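Local coordinates for protein calreticulin, putative (Trypanosoma cruzi, PDB 5HCF) that probably acts as a lectin-like chaperone that binds both carbohydrate and peptide through a globular domain of legume lectin fold, at residues K41-Y52 and D214-K225; L69-H77 and Y105-R113. One frame throughout, in Å; residues are numbered along the deposited sequence. Where two conformers were deposited one is given.

Contact 1. Residues K41-Y52 and D214-K225; sequences KGLRLTEDARFY and DVWQVESGSIFK
Two strand connections of the legume-lectin sandwich run side by side here, where Leu43 pairs antiparallel with Phe224 in one sheet and Arg50 with Gln217 in the other. Leu43 N donates a hydrogen bond to Phe224 O, and Phe224 N donates one back to Leu43 O at 2.7 Å; next along, the Arg44 side chain crosses that of Ile223 and extends to a salt bridge with Glu27. In the second sheet Ala49 and Arg50 both face Gln217, a G1 beta bulge in which Arg50 N donates to Gln217 O and Ala49 N to Val218 O.

Each chain segment passes from a strand of one sheet to a strand of the other, and the two connections meet at Ser220. Its amide reaches Asp48 OD1 at 2.9 Å from above the carboxylate plane, 41° out of it. Its hydroxyl, anti to the backbone N (chi1 -166°), points into the opposite turn and lies 2.9 Å from Leu45 O and 3.1 Å from Tyr52 OH. The tyrosine hydroxyl donates to Glu47 O at 2.6 Å, on a lone pair in the carbonyl plane, which fixes the far end of the ring.

Leu45 fills the space between the sheets: its CD1 sits over the centre of the Tyr52 ring, 3.7 Å from Val215 CG2, and packs against the ring edge of Phe224 at that ring's CE1. Trp216 turns an edge to the face of Phe51, CE3 lying over the ring centre with the planes at 51°. Lys225 bends its chain back until NZ meets Lys41 O at 2.9 Å, and NZ also bonds Lys39 O.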
loop_
_atom_site.group_PDB
_atom_site.type_symbol
_atom_site.label_atom_id
_atom_site.label_comp_id
_atom_site.label_asym_id
_atom_site.label_seq_id
_atom_site.Cartn_x
_atom_site.Cartn_y
_atom_site.Cartn_z
ATOM N N LYS A 41 6.756 -10.876 13.567
ATOM C CA LYS A 41 6.827 -11.744 12.396
ATOM C C LYS A 41 5.974 -11.200 11.251
ATOM O O LYS A 41 4.920 -10.599 11.474
ATOM C CB LYS A 41 6.397 -13.168 12.749
ATOM C CG LYS A 41 7.403 -13.923 13.604
ATOM C CD LYS A 41 6.989 -15.374 13.803
ATOM C CE LYS A 41 8.153 -16.216 14.303
ATOM N NZ LYS A 41 7.730 -17.610 14.620
ATOM N N GLY A 42 6.442 -11.413 10.025
ATOM C CA GLY A 42 5.743 -10.933 8.847
ATOM C C GLY A 42 6.325 -11.497 7.567
ATOM O O GLY A 42 7.183 -12.378 7.600
ATOM N N LEU A 43 5.848 -10.990 6.435
ATOM C CA LEU A 43 6.308 -11.448 5.131
ATOM C C LEU A 43 7.630 -10.778 4.786
ATOM O O LEU A 43 7.703 -9.556 4.639
ATOM C CB LEU A 43 5.257 -11.154 4.060
ATOM C CG LEU A 43 5.405 -11.819 2.692
ATOM C CD1 LEU A 43 6.499 -11.163 1.888
ATOM C CD2 LEU A 43 5.670 -13.307 2.854
ATOM N N ARG A 44 8.679 -11.580 4.669
ATOM C CA ARG A 44 10.016 -11.047 4.450
ATOM C C ARG A 44 10.564 -11.436 3.081
ATOM O O ARG A 44 10.585 -12.616 2.720
ATOM C CB ARG A 44 10.962 -11.528 5.552
ATOM C CG ARG A 44 12.394 -11.068 5.399
ATOM C CD ARG A 44 13.255 -11.591 6.541
ATOM N NE ARG A 44 14.656 -11.215 6.372
ATOM C CZ ARG A 44 15.528 -11.891 5.631
ATOM N NH1 ARG A 44 15.154 -12.993 4.997
ATOM N NH2 ARG A 44 16.779 -11.465 5.532
ATOM N N LEU A 45 10.997 -10.437 2.319
ATOM C CA LEU A 45 11.629 -10.683 1.032
ATOM C C LEU A 45 13.104 -10.993 1.271
ATOM O O LEU A 45 13.791 -10.251 1.968
ATOM C CB LEU A 45 11.452 -9.483 0.104
ATOM C CG LEU A 45 10.053 -8.867 0.099
ATOM C CD1 LEU A 45 9.858 -8.003 -1.133
ATOM C CD2 LEU A 45 8.977 -9.941 0.179
ATOM N N THR A 46 13.577 -12.095 0.695
ATOM C CA THR A 46 14.853 -12.687 1.093
ATOM C C THR A 46 16.023 -12.429 0.151
ATOM O O THR A 46 17.169 -12.390 0.592
ATOM C CB THR A 46 14.720 -14.215 1.261
ATOM O OG1 THR A 46 14.343 -14.811 0.012
ATOM C CG2 THR A 46 13.669 -14.541 2.308
ATOM N N GLU A 47 15.749 -12.268 -1.138
ATOM C CA GLU A 47 16.817 -12.292 -2.129
ATOM C C GLU A 47 17.065 -10.944 -2.798
ATOM O O GLU A 47 16.142 -10.299 -3.296
ATOM C CB GLU A 47 16.507 -13.345 -3.193
ATOM C CG GLU A 47 16.495 -14.775 -2.666
ATOM C CD GLU A 47 16.325 -15.798 -3.770
ATOM O OE1 GLU A 47 15.232 -15.846 -4.375
ATOM O OE2 GLU A 47 17.288 -16.548 -4.036
ATOM N N ASP A 48 18.329 -10.534 -2.807
ATOM C CA ASP A 48 18.749 -9.290 -3.445
ATOM C C ASP A 48 18.533 -9.349 -4.948
ATOM O O ASP A 48 18.625 -10.417 -5.549
ATOM C CB ASP A 48 20.228 -9.008 -3.156
ATOM C CG ASP A 48 20.472 -8.593 -1.723
ATOM O OD1 ASP A 48 19.477 -8.435 -0.981
ATOM O OD2 ASP A 48 21.654 -8.426 -1.341
ATOM N N ALA A 49 18.244 -8.201 -5.547
ATOM C CA ALA A 49 18.151 -8.090 -7.003
ATOM C C ALA A 49 17.141 -9.064 -7.620
ATOM O O ALA A 49 17.470 -9.791 -8.558
ATOM C CB ALA A 49 19.529 -8.299 -7.630
ATOM N N ARG A 50 15.919 -9.056 -7.101
ATOM C CA ARG A 50 14.861 -9.921 -7.608
ATOM C C ARG A 50 13.551 -9.162 -7.776
ATOM O O ARG A 50 13.319 -8.143 -7.132
ATOM C CB ARG A 50 14.638 -11.118 -6.667
ATOM C CG ARG A 50 15.849 -12.020 -6.472
ATOM C CD ARG A 50 16.021 -12.989 -7.630
ATOM N NE ARG A 50 17.316 -13.666 -7.594
ATOM C CZ ARG A 50 18.470 -13.078 -7.895
ATOM N NH1 ARG A 50 18.482 -11.800 -8.244
ATOM N NH2 ARG A 50 19.606 -13.758 -7.841
ATOM N N PHE A 51 12.690 -9.677 -8.640
ATOM C CA PHE A 51 11.303 -9.244 -8.685
ATOM C C PHE A 51 10.508 -10.124 -7.732
ATOM O O PHE A 51 10.849 -11.287 -7.522
ATOM C CB PHE A 51 10.725 -9.339 -10.094
ATOM C CG PHE A 51 11.302 -8.349 -11.060
ATOM C CD1 PHE A 51 10.763 -7.075 -11.168
ATOM C CD2 PHE A 51 12.367 -8.693 -11.876
ATOM C CE1 PHE A 51 11.281 -6.161 -12.069
ATOM C CE2 PHE A 51 12.891 -7.782 -12.780
ATOM C CZ PHE A 51 12.344 -6.515 -12.877
ATOM N N TYR A 52 9.455 -9.573 -7.147
ATOM C CA TYR A 52 8.563 -10.376 -6.322
ATOM C C TYR A 52 7.130 -10.236 -6.833
ATOM O O TYR A 52 6.734 -9.173 -7.308
ATOM C CB TYR A 52 8.670 -9.962 -4.849
ATOM C CG TYR A 52 10.032 -10.235 -4.246
ATOM C CD1 TYR A 52 11.113 -9.391 -4.497
ATOM C CD2 TYR A 52 10.240 -11.340 -3.429
ATOM C CE1 TYR A 52 12.363 -9.645 -3.947
ATOM C CE2 TYR A 52 11.482 -11.601 -2.877
ATOM C CZ TYR A 52 12.541 -10.754 -3.138
ATOM O OH TYR A 52 13.773 -11.027 -2.585
ATOM N N ASP A 214 3.760 -6.797 -5.598
ATOM C CA ASP A 214 4.496 -6.814 -6.851
ATOM C C ASP A 214 5.562 -5.729 -6.790
ATOM O O ASP A 214 5.294 -4.565 -7.099
ATOM C CB ASP A 214 3.545 -6.592 -8.029
ATOM C CG ASP A 214 4.267 -6.200 -9.300
ATOM O OD1 ASP A 214 5.368 -6.734 -9.554
ATOM O OD2 ASP A 214 3.742 -5.330 -10.030
ATOM N N VAL A 215 6.767 -6.102 -6.368
ATOM C CA VAL A 215 7.832 -5.117 -6.189
ATOM C C VAL A 215 9.171 -5.605 -6.716
ATOM O O VAL A 215 9.402 -6.805 -6.842
ATOM C CB VAL A 215 8.014 -4.730 -4.704
ATOM C CG1 VAL A 215 6.733 -4.166 -4.141
ATOM C CG2 VAL A 215 8.479 -5.929 -3.891
ATOM N N TRP A 216 10.047 -4.655 -7.024
ATOM C CA TRP A 216 11.437 -4.937 -7.348
ATOM C C TRP A 216 12.319 -4.459 -6.204
ATOM O O TRP A 216 12.112 -3.370 -5.673
ATOM C CB TRP A 216 11.837 -4.257 -8.664
ATOM C CG TRP A 216 13.317 -4.021 -8.815
ATOM C CD1 TRP A 216 14.002 -2.878 -8.515
ATOM C CD2 TRP A 216 14.291 -4.954 -9.297
ATOM N NE1 TRP A 216 15.338 -3.039 -8.785
ATOM C CE2 TRP A 216 15.543 -4.307 -9.265
ATOM C CE3 TRP A 216 14.225 -6.275 -9.754
ATOM C CZ2 TRP A 216 16.719 -4.933 -9.672
ATOM C CZ3 TRP A 216 15.393 -6.894 -10.158
ATOM C CH2 TRP A 216 16.623 -6.224 -10.113
ATOM N N GLN A 217 13.289 -5.283 -5.814
ATOM C CA GLN A 217 14.228 -4.907 -4.761
ATOM C C GLN A 217 15.672 -5.224 -5.122
ATOM O O GLN A 217 16.002 -6.360 -5.467
ATOM C CB GLN A 217 13.890 -5.596 -3.435
ATOM C CG GLN A 217 12.785 -4.934 -2.631
ATOM C CD GLN A 217 12.775 -5.404 -1.188
ATOM O OE1 GLN A 217 12.495 -6.562 -0.901
ATOM N NE2 GLN A 217 13.109 -4.507 -0.275
ATOM N N VAL A 218 16.527 -4.207 -5.040
ATOM C CA VAL A 218 17.966 -4.401 -5.167
ATOM C C VAL A 218 18.509 -4.939 -3.849
ATOM O O VAL A 218 19.040 -6.049 -3.792
ATOM C CB VAL A 218 18.708 -3.105 -5.525
ATOM C CG1 VAL A 218 20.210 -3.366 -5.568
ATOM C CG2 VAL A 218 18.215 -2.553 -6.859
ATOM N N GLU A 219 18.384 -4.139 -2.792
ATOM C CA GLU A 219 18.726 -4.585 -1.444
ATOM C C GLU A 219 17.475 -5.141 -0.772
ATOM O O GLU A 219 16.582 -4.385 -0.384
ATOM C CB GLU A 219 19.316 -3.441 -0.614
ATOM C CG GLU A 219 20.490 -2.713 -1.276
ATOM C CD GLU A 219 20.053 -1.685 -2.325
ATOM O OE1 GLU A 219 18.861 -1.311 -2.357
ATOM O OE2 GLU A 219 20.910 -1.247 -3.120
ATOM N N SER A 220 17.404 -6.463 -0.650
ATOM C CA SER A 220 16.210 -7.102 -0.109
ATOM C C SER A 220 16.240 -7.163 1.417
ATOM O O SER A 220 17.187 -6.694 2.044
ATOM C CB SER A 220 16.046 -8.505 -0.698
ATOM O OG SER A 220 14.751 -9.017 -0.436
ATOM N N GLY A 221 15.194 -7.741 2.003
ATOM C CA GLY A 221 15.104 -7.878 3.444
ATOM C C GLY A 221 13.885 -7.202 4.048
ATOM O O GLY A 221 13.716 -7.201 5.265
ATOM N N SER A 222 13.037 -6.620 3.204
ATOM C CA SER A 222 11.847 -5.907 3.679
ATOM C C SER A 222 10.831 -6.854 4.316
ATOM O O SER A 222 10.720 -8.014 3.923
ATOM C CB SER A 222 11.186 -5.132 2.536
ATOM O OG SER A 222 11.996 -4.050 2.103
ATOM N N ILE A 223 10.094 -6.354 5.302
ATOM C CA ILE A 223 9.085 -7.161 5.979
ATOM C C ILE A 223 7.715 -6.479 5.965
ATOM O O ILE A 223 7.554 -5.370 6.475
ATOM C CB ILE A 223 9.493 -7.460 7.434
ATOM C CG1 ILE A 223 10.866 -8.138 7.467
ATOM C CG2 ILE A 223 8.433 -8.324 8.132
ATOM C CD1 ILE A 223 11.358 -8.435 8.862
ATOM N N PHE A 224 6.731 -7.154 5.381
ATOM C CA PHE A 224 5.368 -6.633 5.305
ATOM C C PHE A 224 4.525 -7.168 6.456
ATOM O O PHE A 224 4.649 -8.335 6.825
ATOM C CB PHE A 224 4.718 -7.009 3.972
ATOM C CG PHE A 224 5.336 -6.335 2.776
ATOM C CD1 PHE A 224 6.523 -6.800 2.236
ATOM C CD2 PHE A 224 4.724 -5.239 2.190
ATOM C CE1 PHE A 224 7.087 -6.182 1.134
ATOM C CE2 PHE A 224 5.283 -4.620 1.093
ATOM C CZ PHE A 224 6.463 -5.091 0.563
ATOM N N LYS A 225 3.679 -6.317 7.028
ATOM C CA LYS A 225 2.772 -6.749 8.090
ATOM C C LYS A 225 1.398 -6.082 8.035
ATOM O O LYS A 225 1.233 -5.006 7.457
ATOM C CB LYS A 225 3.390 -6.488 9.466
ATOM C CG LYS A 225 4.466 -7.472 9.878
ATOM C CD LYS A 225 5.098 -7.066 11.205
ATOM C CE LYS A 225 4.076 -7.034 12.331
ATOM N NZ LYS A 225 3.325 -8.308 12.422
#

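Contact 2. Residues L69-H77 and Y105-R113; sequences LVVSFSVKH and YWLMFGPDR
This is face-to-face packing of the two sheets in the middle of the beta sandwich: strand 69-76 lies in one, strand 107-109 in the other, and their axes pass 9.9 Å apart at 38°. No hydrogen bond joins them. Phe73 and Phe109 meet at the centre as an offset edge-to-face pair, the edge of Phe73 turned toward the face of Phe109, ring centroids 5.8 Å apart and planes at 82°. CE1 of Phe73 leads, 3.8 Å from Phe109 CD2. The Phe73 ring hangs from CG placed between its own backbone N and carbonyl carbon (chi1 78°), and CZ at its end comes to 3.7 Å from Gly110 CA, where the opposing chain turns a corner.

Toward one end Val71 CG2 slides past Leu107 CD2, and Leu69 CD2 meets the six-membered ring of Trp106 at CZ3, 3.5 Å away. Toward the other, Val75 CG2 rests against Pro111 CG at 4.0 Å, and the edge of the His77 ring approaches the same carbon; ND1 of His77 is hydrogen-bonded to Ser222 OG. Leu90 and Ile88 of strand 83-91 extend this apolar layer alongside.

The sheets are thus held here by burial of apolar surface and close fit rather than by directional bonds.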
loop_
_atom_site.group_PDB
_atom_site.type_symbol
_atom_site.label_atom_id
_atom_site.label_comp_id
_atom_site.label_asym_id
_atom_site.label_seq_id
_atom_site.Cartn_x
_atom_site.Cartn_y
_atom_site.Cartn_z
ATOM N N LEU A 69 -13.695 3.201 2.388
ATOM C CA LEU A 69 -12.768 2.101 2.207
ATOM C C LEU A 69 -11.427 2.515 2.781
ATOM O O LEU A 69 -10.868 3.539 2.394
ATOM C CB LEU A 69 -12.639 1.717 0.729
ATOM C CG LEU A 69 -11.710 0.531 0.443
ATOM C CD1 LEU A 69 -12.316 -0.752 0.979
ATOM C CD2 LEU A 69 -11.426 0.402 -1.041
ATOM N N VAL A 70 -10.929 1.726 3.727
ATOM C CA VAL A 70 -9.663 2.025 4.382
ATOM C C VAL A 70 -8.668 0.891 4.173
ATOM O O VAL A 70 -8.974 -0.277 4.446
ATOM C CB VAL A 70 -9.850 2.265 5.893
ATOM C CG1 VAL A 70 -8.541 2.717 6.529
ATOM C CG2 VAL A 70 -10.943 3.295 6.136
ATOM N N VAL A 71 -7.476 1.249 3.700
ATOM C CA VAL A 71 -6.394 0.293 3.472
ATOM C C VAL A 71 -5.199 0.637 4.348
ATOM O O VAL A 71 -4.776 1.789 4.412
ATOM C CB VAL A 71 -5.937 0.274 1.994
ATOM C CG1 VAL A 71 -5.180 -1.013 1.684
ATOM C CG2 VAL A 71 -7.123 0.432 1.066
ATOM N N SER A 72 -4.653 -0.366 5.021
ATOM C CA SER A 72 -3.493 -0.152 5.870
ATOM C C SER A 72 -2.543 -1.342 5.808
ATOM O O SER A 72 -2.979 -2.490 5.680
ATOM C CB SER A 72 -3.931 0.104 7.312
ATOM O OG SER A 72 -2.862 0.631 8.077
ATOM N N PHE A 73 -1.246 -1.058 5.878
ATOM C CA PHE A 73 -0.228 -2.095 5.975
ATOM C C PHE A 73 1.081 -1.455 6.405
ATOM O O PHE A 73 1.235 -0.235 6.325
ATOM C CB PHE A 73 -0.057 -2.834 4.647
ATOM C CG PHE A 73 0.751 -2.076 3.626
ATOM C CD1 PHE A 73 0.173 -1.062 2.875
ATOM C CD2 PHE A 73 2.088 -2.385 3.408
ATOM C CE1 PHE A 73 0.912 -0.366 1.934
ATOM C CE2 PHE A 73 2.830 -1.694 2.465
ATOM C CZ PHE A 73 2.243 -0.684 1.729
ATOM N N SER A 74 2.018 -2.274 6.868
ATOM C CA SER A 74 3.324 -1.770 7.274
ATOM C C SER A 74 4.442 -2.439 6.481
ATOM O O SER A 74 4.328 -3.601 6.092
ATOM C CB SER A 74 3.542 -1.982 8.773
ATOM O OG SER A 74 3.492 -3.360 9.103
ATOM N N VAL A 75 5.512 -1.689 6.232
ATOM C CA VAL A 75 6.739 -2.250 5.668
ATOM C C VAL A 75 7.923 -1.846 6.529
ATOM O O VAL A 75 8.011 -0.702 6.976
ATOM C CB VAL A 75 7.004 -1.769 4.235
ATOM C CG1 VAL A 75 7.825 -2.801 3.478
ATOM C CG2 VAL A 75 5.708 -1.495 3.531
ATOM N N LYS A 76 8.841 -2.778 6.747
ATOM C CA LYS A 76 10.057 -2.470 7.481
ATOM C C LYS A 76 11.261 -2.707 6.583
ATOM O O LYS A 76 11.526 -3.838 6.181
ATOM C CB LYS A 76 10.159 -3.314 8.752
ATOM C CG LYS A 76 11.394 -3.014 9.589
ATOM C CD LYS A 76 11.682 -4.106 10.613
ATOM C CE LYS A 76 12.680 -3.622 11.652
ATOM N NZ LYS A 76 13.395 -4.748 12.300
ATOM N N HIS A 77 11.966 -1.632 6.247
ATOM C CA HIS A 77 13.180 -1.726 5.444
ATOM C C HIS A 77 14.418 -1.676 6.335
ATOM O O HIS A 77 15.117 -0.661 6.374
ATOM C CB HIS A 77 13.242 -0.591 4.420
ATOM C CG HIS A 77 12.100 -0.581 3.451
ATOM N ND1 HIS A 77 11.767 -1.670 2.683
ATOM C CD2 HIS A 77 11.224 0.401 3.126
ATOM C CE1 HIS A 77 10.727 -1.364 1.920
ATOM N NE2 HIS A 77 10.381 -0.118 2.172
ATOM N N TYR A 105 -4.755 -3.442 -11.786
ATOM C CA TYR A 105 -5.087 -3.193 -10.390
ATOM C C TYR A 105 -6.030 -2.002 -10.300
ATOM O O TYR A 105 -6.184 -1.258 -11.266
ATOM C CB TYR A 105 -3.821 -2.947 -9.562
ATOM C CG TYR A 105 -2.988 -1.781 -10.051
ATOM C CD1 TYR A 105 -1.946 -1.977 -10.944
ATOM C CD2 TYR A 105 -3.257 -0.483 -9.635
ATOM C CE1 TYR A 105 -1.193 -0.919 -11.403
ATOM C CE2 TYR A 105 -2.507 0.583 -10.090
ATOM C CZ TYR A 105 -1.476 0.357 -10.973
ATOM O OH TYR A 105 -0.723 1.413 -11.430
ATOM N N TRP A 106 -6.675 -1.838 -9.151
ATOM C CA TRP A 106 -7.448 -0.635 -8.882
ATOM C C TRP A 106 -6.594 0.351 -8.099
ATOM O O TRP A 106 -6.645 1.555 -8.339
ATOM C CB TRP A 106 -8.724 -0.942 -8.101
ATOM C CG TRP A 106 -9.455 0.307 -7.650
ATOM C CD1 TRP A 106 -10.081 1.224 -8.448
ATOM C CD2 TRP A 106 -9.626 0.768 -6.302
ATOM N NE1 TRP A 106 -10.630 2.225 -7.679
ATOM C CE2 TRP A 106 -10.366 1.968 -6.360
ATOM C CE3 TRP A 106 -9.227 0.283 -5.053
ATOM C CZ2 TRP A 106 -10.716 2.690 -5.215
ATOM C CZ3 TRP A 106 -9.575 1.000 -3.916
ATOM C CH2 TRP A 106 -10.311 2.191 -4.005
ATOM N N LEU A 107 -5.833 -0.173 -7.141
ATOM C CA LEU A 107 -4.985 0.659 -6.300
ATOM C C LEU A 107 -3.564 0.112 -6.160
ATOM O O LEU A 107 -3.360 -1.082 -5.935
ATOM C CB LEU A 107 -5.613 0.815 -4.908
ATOM C CG LEU A 107 -4.854 1.638 -3.857
ATOM C CD1 LEU A 107 -4.910 3.137 -4.158
ATOM C CD2 LEU A 107 -5.373 1.349 -2.450
ATOM N N MET A 108 -2.591 1.003 -6.315
ATOM C CA MET A 108 -1.205 0.705 -5.977
ATOM C C MET A 108 -0.771 1.681 -4.894
ATOM O O MET A 108 -0.733 2.895 -5.117
ATOM C CB MET A 108 -0.298 0.803 -7.202
ATOM C CG MET A 108 1.181 0.635 -6.891
ATOM S SD MET A 108 2.185 0.449 -8.379
ATOM C CE MET A 108 3.644 1.390 -7.927
ATOM N N PHE A 109 -0.449 1.149 -3.721
ATOM C CA PHE A 109 -0.281 1.974 -2.529
ATOM C C PHE A 109 0.901 1.537 -1.666
ATOM O O PHE A 109 0.989 0.376 -1.266
ATOM C CB PHE A 109 -1.588 1.935 -1.724
ATOM C CG PHE A 109 -1.526 2.649 -0.406
ATOM C CD1 PHE A 109 -1.120 3.968 -0.332
ATOM C CD2 PHE A 109 -1.889 1.994 0.764
ATOM C CE1 PHE A 109 -1.065 4.617 0.884
ATOM C CE2 PHE A 109 -1.839 2.636 1.981
ATOM C CZ PHE A 109 -1.428 3.951 2.042
ATOM N N GLY A 110 1.815 2.467 -1.392
ATOM C CA GLY A 110 2.922 2.197 -0.490
ATOM C C GLY A 110 4.210 2.908 -0.865
ATOM O O GLY A 110 4.275 3.577 -1.897
ATOM N N PRO A 111 5.248 2.765 -0.025
ATOM C CA PRO A 111 6.539 3.433 -0.229
ATOM C C PRO A 111 7.335 2.854 -1.394
ATOM O O PRO A 111 7.262 1.654 -1.657
ATOM C CB PRO A 111 7.265 3.195 1.099
ATOM C CG PRO A 111 6.690 1.915 1.599
ATOM C CD PRO A 111 5.235 1.976 1.220
ATOM N N ASP A 112 8.093 3.708 -2.076
ATOM C CA ASP A 112 8.943 3.274 -3.179
ATOM C C ASP A 112 10.163 4.179 -3.236
ATOM O O ASP A 112 10.049 5.397 -3.151
ATOM C CB ASP A 112 8.182 3.297 -4.510
ATOM C CG ASP A 112 8.968 2.658 -5.646
ATOM O OD1 ASP A 112 9.965 1.952 -5.374
ATOM O OD2 ASP A 112 8.583 2.858 -6.817
ATOM N N ARG A 113 11.341 3.578 -3.352
ATOM C CA ARG A 113 12.576 4.351 -3.373
ATOM C C ARG A 113 13.646 3.723 -4.263
ATOM O O ARG A 113 13.784 2.494 -4.333
ATOM C CB ARG A 113 13.109 4.505 -1.944
ATOM C CG ARG A 113 14.485 5.145 -1.836
ATOM C CD ARG A 113 15.465 4.220 -1.127
ATOM N NE ARG A 113 15.191 4.105 0.306
ATOM C CZ ARG A 113 15.946 4.639 1.264
ATOM N NH1 ARG A 113 17.036 5.333 0.952
ATOM N NH2 ARG A 113 15.615 4.473 2.540
#

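The two contacts have centres about 14 Å apart and touch directly. Contact 1 closes a long loop of the chain, and contact 2 is nested inside it: 41-52 comes first, then 69-77, 105-113 and finally 214-225. Strand 223-230, which begins in contact 1, is the sheet neighbour of strand 69-76 from contact 2, and the amide of Ser74 probably bonds Lys225 O where they run together. Strands 208-217 and 107-114 share the opposite sheet, with strand 83-91 between them. Contact 1 therefore links neighbours within each sheet, whereas contact 2 packs one sheet on the other at the centre of the chain: strand pairing within sheets and packing between them, the two kinds of contact that build the lectin-like sandwich.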